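Local coordinates for protein integral membrane indolylacetylinositol arabinosyltransferase EmbC (Mycolicibacterium smegmatis, PDB 7BVE) that is an integral membrane arabinosyltransferase that probably polymerises arabinose into the arabinan of the mycobacterial cell envelope, at residues 399-411 with 438-450. Sequence-based numbering, arbitrary orientation.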
loop_
_atom_site.group_PDB
_atom_site.type_symbol
_atom_site.label_atom_id
_atom_site.label_comp_id
_atom_site.label_asym_id
_atom_site.label_seq_id
_atom_site.Cartn_x
_atom_site.Cartn_y
_atom_site.Cartn_z
ATOM N N VAL A 399 40.216 -4.023 -3.082
ATOM C CA VAL A 399 40.506 -2.622 -3.381
ATOM C C VAL A 399 41.286 -1.977 -2.244
ATOM O O VAL A 399 42.270 -1.270 -2.478
ATOM C CB VAL A 399 39.200 -1.864 -3.671
ATOM C CG1 VAL A 399 39.439 -0.380 -3.741
ATOM C CG2 VAL A 399 38.631 -2.321 -4.964
ATOM N N GLU A 400 40.898 -2.262 -1.000
ATOM C CA GLU A 400 41.556 -1.667 0.157
ATOM C C GLU A 400 42.986 -2.169 0.308
ATOM O O GLU A 400 43.857 -1.451 0.804
ATOM C CB GLU A 400 40.732 -1.977 1.403
ATOM C CG GLU A 400 41.204 -1.299 2.648
ATOM C CD GLU A 400 40.980 0.189 2.604
ATOM O OE1 GLU A 400 39.983 0.628 1.995
ATOM O OE2 GLU A 400 41.822 0.925 3.155
ATOM N N ARG A 401 43.252 -3.395 -0.134
ATOM C CA ARG A 401 44.622 -3.891 -0.133
ATOM C C ARG A 401 45.422 -3.325 -1.299
ATOM O O ARG A 401 46.648 -3.221 -1.219
ATOM C CB ARG A 401 44.591 -5.414 -0.158
ATOM C CG ARG A 401 45.900 -6.113 0.029
ATOM C CD ARG A 401 45.616 -7.573 0.194
ATOM N NE ARG A 401 44.904 -7.809 1.445
ATOM C CZ ARG A 401 45.505 -8.083 2.594
ATOM N NH1 ARG A 401 44.796 -8.276 3.692
ATOM N NH2 ARG A 401 46.820 -8.191 2.636
ATOM N N GLY A 402 44.753 -2.948 -2.388
ATOM C CA GLY A 402 45.469 -2.328 -3.491
ATOM C C GLY A 402 45.915 -0.909 -3.189
ATOM O O GLY A 402 46.924 -0.444 -3.718
ATOM N N VAL A 403 45.170 -0.204 -2.340
ATOM C CA VAL A 403 45.511 1.173 -1.992
ATOM C C VAL A 403 46.725 1.204 -1.075
ATOM O O VAL A 403 47.629 2.030 -1.236
ATOM C CB VAL A 403 44.303 1.863 -1.338
ATOM C CG1 VAL A 403 44.640 3.264 -0.916
ATOM C CG2 VAL A 403 43.160 1.878 -2.279
ATOM N N ALA A 404 46.761 0.292 -0.103
ATOM C CA ALA A 404 47.806 0.287 0.913
ATOM C C ALA A 404 49.160 -0.076 0.322
ATOM O O ALA A 404 50.124 0.684 0.438
ATOM C CB ALA A 404 47.427 -0.687 2.025
ATOM N N THR A 405 49.252 -1.230 -0.328
ATOM C CA THR A 405 50.522 -1.673 -0.883
ATOM C C THR A 405 50.887 -0.989 -2.192
ATOM O O THR A 405 52.010 -1.186 -2.663
ATOM C CB THR A 405 50.506 -3.183 -1.100
ATOM O OG1 THR A 405 49.420 -3.530 -1.963
ATOM C CG2 THR A 405 50.348 -3.900 0.213
ATOM N N SER A 406 49.966 -0.212 -2.773
ATOM C CA SER A 406 50.140 0.516 -4.036
ATOM C C SER A 406 50.473 -0.429 -5.193
ATOM O O SER A 406 51.525 -0.342 -5.823
ATOM C CB SER A 406 51.184 1.629 -3.900
ATOM O OG SER A 406 51.330 2.340 -5.113
ATOM N N ARG A 407 49.542 -1.343 -5.461
ATOM C CA ARG A 407 49.687 -2.366 -6.484
ATOM C C ARG A 407 48.366 -2.526 -7.218
ATOM O O ARG A 407 47.303 -2.258 -6.662
ATOM C CB ARG A 407 50.127 -3.696 -5.875
ATOM C CG ARG A 407 51.576 -3.720 -5.453
ATOM C CD ARG A 407 51.953 -5.001 -4.758
ATOM N NE ARG A 407 53.388 -5.054 -4.522
ATOM C CZ ARG A 407 54.002 -6.025 -3.861
ATOM N NH1 ARG A 407 53.304 -7.023 -3.348
ATOM N NH2 ARG A 407 55.316 -5.991 -3.709
ATOM N N LEU A 408 48.440 -2.970 -8.471
ATOM C CA LEU A 408 47.278 -3.003 -9.354
ATOM C C LEU A 408 46.619 -4.366 -9.475
ATOM O O LEU A 408 45.457 -4.438 -9.893
ATOM C CB LEU A 408 47.662 -2.538 -10.755
ATOM C CG LEU A 408 47.917 -1.056 -10.934
ATOM C CD1 LEU A 408 48.461 -0.820 -12.299
ATOM C CD2 LEU A 408 46.608 -0.353 -10.786
ATOM N N LEU A 409 47.333 -5.442 -9.151
ATOM C CA LEU A 409 46.745 -6.772 -9.263
ATOM C C LEU A 409 45.554 -7.020 -8.332
ATOM O O LEU A 409 44.574 -7.614 -8.812
ATOM C CB LEU A 409 47.831 -7.841 -9.082
ATOM C CG LEU A 409 47.373 -9.294 -9.202
ATOM C CD1 LEU A 409 46.884 -9.596 -10.592
ATOM C CD2 LEU A 409 48.483 -10.223 -8.831
ATOM N N PRO A 410 45.535 -6.615 -7.047
ATOM C CA PRO A 410 44.276 -6.753 -6.299
ATOM C C PRO A 410 43.148 -5.866 -6.799
ATOM O O PRO A 410 41.980 -6.224 -6.621
ATOM C CB PRO A 410 44.681 -6.418 -4.860
ATOM C CG PRO A 410 45.918 -5.709 -4.962
ATOM C CD PRO A 410 46.627 -6.281 -6.111
ATOM N N VAL A 411 43.447 -4.763 -7.479
ATOM C CA VAL A 411 42.387 -3.974 -8.098
ATOM C C VAL A 411 41.796 -4.715 -9.299
ATOM O O VAL A 411 40.575 -4.714 -9.510
ATOM C CB VAL A 411 42.931 -2.586 -8.478
ATOM C CG1 VAL A 411 41.881 -1.758 -9.167
ATOM C CG2 VAL A 411 43.428 -1.868 -7.243
ATOM N N ALA A 438 35.924 2.618 -6.166
ATOM C CA ALA A 438 37.267 2.188 -6.529
ATOM C C ALA A 438 37.801 2.859 -7.792
ATOM O O ALA A 438 38.626 2.261 -8.493
ATOM C CB ALA A 438 37.286 0.670 -6.700
ATOM N N ILE A 439 37.361 4.071 -8.113
ATOM C CA ILE A 439 37.869 4.801 -9.277
ATOM C C ILE A 439 38.955 5.794 -8.886
ATOM O O ILE A 439 40.016 5.833 -9.508
ATOM C CB ILE A 439 36.713 5.491 -10.035
ATOM C CG1 ILE A 439 35.803 4.446 -10.673
ATOM C CG2 ILE A 439 37.238 6.412 -11.117
ATOM C CD1 ILE A 439 34.570 5.021 -11.305
ATOM N N GLY A 440 38.701 6.610 -7.869
ATOM C CA GLY A 440 39.701 7.477 -7.275
ATOM C C GLY A 440 40.991 6.805 -6.823
ATOM O O GLY A 440 42.093 7.257 -7.154
ATOM N N PRO A 441 40.880 5.728 -6.025
ATOM C CA PRO A 441 42.071 4.907 -5.732
ATOM C C PRO A 441 42.805 4.354 -6.943
ATOM O O PRO A 441 44.040 4.342 -6.947
ATOM C CB PRO A 441 41.483 3.787 -4.871
ATOM C CG PRO A 441 40.391 4.431 -4.150
ATOM C CD PRO A 441 39.778 5.404 -5.092
ATOM N N LEU A 442 42.079 3.897 -7.969
ATOM C CA LEU A 442 42.726 3.402 -9.179
ATOM C C LEU A 442 43.480 4.513 -9.898
ATOM O O LEU A 442 44.565 4.281 -10.436
ATOM C CB LEU A 442 41.689 2.768 -10.102
ATOM C CG LEU A 442 42.165 2.213 -11.447
ATOM C CD1 LEU A 442 43.204 1.133 -11.254
ATOM C CD2 LEU A 442 40.992 1.684 -12.265
ATOM N N LYS A 443 42.939 5.733 -9.876
ATOM C CA LYS A 443 43.645 6.876 -10.445
ATOM C C LYS A 443 44.912 7.182 -9.666
ATOM O O LYS A 443 45.958 7.472 -10.261
ATOM C CB LYS A 443 42.733 8.099 -10.462
ATOM C CG LYS A 443 43.369 9.318 -11.088
ATOM C CD LYS A 443 42.424 10.497 -11.122
ATOM C CE LYS A 443 42.270 11.101 -9.744
ATOM N NZ LYS A 443 43.522 11.763 -9.294
ATOM N N THR A 444 44.843 7.077 -8.335
ATOM C CA THR A 444 46.010 7.348 -7.499
ATOM C C THR A 444 47.113 6.319 -7.720
ATOM O O THR A 444 48.295 6.674 -7.756
ATOM C CB THR A 444 45.591 7.376 -6.030
ATOM O OG1 THR A 444 44.485 8.269 -5.868
ATOM C CG2 THR A 444 46.727 7.868 -5.157
ATOM N N ILE A 445 46.744 5.051 -7.909
ATOM C CA ILE A 445 47.747 4.010 -8.129
ATOM C C ILE A 445 48.323 4.087 -9.540
ATOM O O ILE A 445 49.529 3.908 -9.734
ATOM C CB ILE A 445 47.153 2.621 -7.832
ATOM C CG1 ILE A 445 46.639 2.557 -6.402
ATOM C CG2 ILE A 445 48.176 1.545 -8.007
ATOM C CD1 ILE A 445 47.663 2.917 -5.373
ATOM N N VAL A 446 47.487 4.366 -10.545
ATOM C CA VAL A 446 47.968 4.407 -11.923
ATOM C C VAL A 446 48.863 5.622 -12.149
ATOM O O VAL A 446 49.899 5.524 -12.818
ATOM C CB VAL A 446 46.773 4.362 -12.898
ATOM C CG1 VAL A 446 47.186 4.702 -14.310
ATOM C CG2 VAL A 446 46.180 2.977 -12.918
ATOM N N ALA A 447 48.535 6.760 -11.530
ATOM C CA ALA A 447 49.326 7.970 -11.721
ATOM C C ALA A 447 50.701 7.915 -11.065
ATOM O O ALA A 447 51.528 8.786 -11.344
ATOM C CB ALA A 447 48.554 9.175 -11.189
ATOM N N ALA A 448 50.969 6.923 -10.217
ATOM C CA ALA A 448 52.276 6.763 -9.595
ATOM C C ALA A 448 53.209 5.848 -10.372
ATOM O O ALA A 448 54.427 6.046 -10.329
ATOM C CB ALA A 448 52.120 6.219 -8.173
ATOM N N HIS A 449 52.675 4.855 -11.080
ATOM C CA HIS A 449 53.479 3.876 -11.795
ATOM C C HIS A 449 53.699 4.223 -13.256
ATOM O O HIS A 449 54.462 3.526 -13.927
ATOM C CB HIS A 449 52.819 2.497 -11.730
ATOM C CG HIS A 449 52.824 1.880 -10.369
ATOM N ND1 HIS A 449 52.093 0.753 -10.064
ATOM C CD2 HIS A 449 53.479 2.222 -9.236
ATOM C CE1 HIS A 449 52.291 0.431 -8.799
ATOM N NE2 HIS A 449 53.128 1.307 -8.274
ATOM N N VAL A 450 53.052 5.274 -13.767
ATOM C CA VAL A 450 53.033 5.516 -15.205
ATOM C C VAL A 450 54.358 6.085 -15.699
ATOM O O VAL A 450 54.638 6.063 -16.901
ATOM C CB VAL A 450 51.844 6.440 -15.548
ATOM C CG1 VAL A 450 52.134 7.872 -15.152
ATOM C CG2 VAL A 450 51.439 6.321 -17.005
#
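I445 of helix 440-449 points into the bend where helix 385-405 gives way to helix 409-422, and its branched side chain meets both sides of that turn. From CB, CG2 stands opposite the backbone N and meets L408, 3.7 Å from its CD2. The other branch starts at CG1, 4.0 Å from the carbonyl O of G402, and with chi2 at -55° ends in CD1, which lies 3.7 Å from CA of S406. Isoleucine suits this place because its branches diverge at CB, one for L408 and one for S406, just after helix 385-405. S406 leaves helical geometry with positive phi, and its small side chain lets I445 come close to the backbone.

L408 runs past I445 in the opposite direction and crosses L442 at about a right angle; L408 CD2 is 3.7 Å from L442 CD1. That L442 methyl also meets CG1 of V411, thus touching both the turn and helix 409-422. Toward the start of both segments, where helices 399-405 and 440-449 cross at 33°, P441 sits in a first helical turn, where proline costs no helical N-H bond, and puts CB 3.6 Å from CG2 of V403; A438 CB sits against both methyls of V399. At the C-terminal end of helix 440-449, the H449 ring turns its edge to S406 O.

R401 and T405 line the pocket of the bound phosphopantetheine and also pack on a chain of another protein. The whole is a helix-turn-helix bend filled by apolar side chains of a neighbouring helix, in the GT-C-type membrane domain.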